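Local coordinates for protein probable aromatic acid decarboxylase (Escherichia coli, PDB 1SBZ) that probably prenylates reduced FMN with dimethylallyl phosphate, making the cofactor used by a partner phenolic acid decarboxylase, at residues Ser127-His130 / Leu131-Leu135. Residues are numbered along the deposited sequence; the frame is centred on the assembly and turned at random.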
loop_
_atom_site.group_PDB
_atom_site.type_symbol
_atom_site.label_atom_id
_atom_site.label_comp_id
_atom_site.label_asym_id
_atom_site.label_seq_id
_atom_site.Cartn_x
_atom_site.Cartn_y
_atom_site.Cartn_z
ATOM N N SER D 127 -5.482 10.387 -18.285
ATOM C CA SER D 127 -6.404 9.907 -17.269
ATOM C C SER D 127 -5.625 9.233 -16.148
ATOM O O SER D 127 -4.400 9.112 -16.215
ATOM C CB SER D 127 -7.401 8.922 -17.885
ATOM O OG SER D 127 -6.760 7.684 -18.149
ATOM N N THR D 128 -6.340 8.780 -15.125
ATOM C CA THR D 128 -5.731 8.057 -14.009
ATOM C C THR D 128 -5.006 6.795 -14.464
ATOM O O THR D 128 -3.931 6.482 -13.955
ATOM C CB THR D 128 -6.801 7.730 -12.931
ATOM O OG1 THR D 128 -7.294 8.953 -12.385
ATOM C CG2 THR D 128 -6.173 7.057 -11.702
ATOM N N ILE D 129 -5.581 6.081 -15.423
ATOM C CA ILE D 129 -4.952 4.860 -15.940
ATOM C C ILE D 129 -3.637 5.192 -16.645
ATOM O O ILE D 129 -2.625 4.559 -16.378
ATOM C CB ILE D 129 -5.893 4.080 -16.895
ATOM C CG1 ILE D 129 -7.171 3.661 -16.175
ATOM C CG2 ILE D 129 -5.159 2.826 -17.458
ATOM C CD1 ILE D 129 -8.294 3.191 -17.125
ATOM N N HIS D 130 -3.658 6.181 -17.535
ATOM C CA HIS D 130 -2.443 6.613 -18.226
ATOM C C HIS D 130 -1.355 6.931 -17.201
ATOM O O HIS D 130 -0.241 6.445 -17.306
ATOM C CB HIS D 130 -2.718 7.841 -19.107
ATOM C CG HIS D 130 -3.827 7.645 -20.099
ATOM N ND1 HIS D 130 -4.603 8.686 -20.562
ATOM C CD2 HIS D 130 -4.280 6.531 -20.726
ATOM C CE1 HIS D 130 -5.494 8.222 -21.425
ATOM N NE2 HIS D 130 -5.315 6.915 -21.546
ATOM N N LEU D 131 -1.708 7.731 -16.194
ATOM C CA LEU D 131 -0.758 8.150 -15.178
ATOM C C LEU D 131 -0.224 6.993 -14.301
ATOM O O LEU D 131 0.957 6.984 -13.948
ATOM C CB LEU D 131 -1.344 9.317 -14.359
ATOM C CG LEU D 131 -1.530 10.578 -15.225
ATOM C CD1 LEU D 131 -2.484 11.586 -14.593
ATOM C CD2 LEU D 131 -0.168 11.218 -15.519
ATOM N N GLU D 132 -1.092 6.035 -13.964
ATOM C CA GLU D 132 -0.701 4.840 -13.204
ATOM C C GLU D 132 0.339 4.043 -13.960
ATOM O O GLU D 132 1.353 3.648 -13.396
ATOM C CB GLU D 132 -1.889 3.898 -13.000
ATOM C CG GLU D 132 -2.768 4.162 -11.802
ATOM C CD GLU D 132 -3.951 3.202 -11.752
ATOM O OE1 GLU D 132 -4.454 2.950 -10.635
ATOM O OE2 GLU D 132 -4.385 2.709 -12.831
ATOM N N ASN D 133 0.064 3.800 -15.241
ATOM C CA ASN D 133 0.965 3.038 -16.100
ATOM C C ASN D 133 2.298 3.752 -16.286
ATOM O O ASN D 133 3.353 3.121 -16.218
ATOM C CB ASN D 133 0.316 2.738 -17.458
ATOM C CG ASN D 133 -0.919 1.824 -17.351
ATOM O OD1 ASN D 133 -1.759 1.789 -18.260
ATOM N ND2 ASN D 133 -1.025 1.085 -16.255
HETATM N N MSE D 134 2.249 5.066 -16.504
HETATM C CA MSE D 134 3.470 5.864 -16.626
HETATM C C MSE D 134 4.324 5.828 -15.360
HETATM O O MSE D 134 5.550 5.729 -15.431
HETATM C CB MSE D 134 3.133 7.309 -16.979
HETATM C CG MSE D 134 2.687 7.454 -18.420
HETATM SE SE MSE D 134 1.980 9.225 -18.835
HETATM C CE MSE D 134 3.515 10.178 -18.899
ATOM N N LEU D 135 3.674 5.926 -14.206
ATOM C CA LEU D 135 4.389 5.892 -12.933
ATOM C C LEU D 135 5.031 4.517 -12.673
ATOM O O LEU D 135 6.182 4.432 -12.265
ATOM C CB LEU D 135 3.460 6.301 -11.772
ATOM C CG LEU D 135 4.045 6.237 -10.350
ATOM C CD1 LEU D 135 5.257 7.155 -10.163
ATOM C CD2 LEU D 135 2.966 6.563 -9.313
#
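Leu131 and Ser127 meet at the start of helix 128-139, which follows strand 116-121 in a beta-alpha-beta unit. Leu131 N donates to Ser127 O at 3.0 Å. Three more i to i+4 backbone bonds follow, from Glu132 to Thr128, Asn133 to Ile129 and Met134 to His130. Ser127 is the N-cap. Its OG accepts a weak bond from Ile129 N, 3.4 Å long and bent to 125°. The same OG sits over one face of the His130 ring, 3.3 Å above its plane.

Side chains of Leu131, Glu132 and Met134 lie against the carbonyl oxygens four residues back. Leu131 CG lies 3.4 Å from Ser127 O. Glu132 CG lies 3.4 Å from Thr128 O, because chi1 of -87° sets CG beside its own backbone N. Beyond CG the Glu132 chain is extended and runs back past Thr128, with OE2 3.8 Å from Ile129 CA. Ile129 and Asn133 lie side by side and point the same way. Met134 CG is 3.3 Å from His130 O.

Polar ends of Thr128, His130 and Glu132 reach neighbouring subunits of the dodecamer. Glu132 forms salt bridges with Arg139 of a second subunit and Arg95 of a third. Thr128 OG1 hydrogen-bonds to Ser138 of the second subunit, and His130 NE2 to Asp108 of the third. His130 also touches Met88, part of the FMN pocket. The Glu132 carboxylate, held between two arginines near the helix N-terminus, is probably stabilised as an anion.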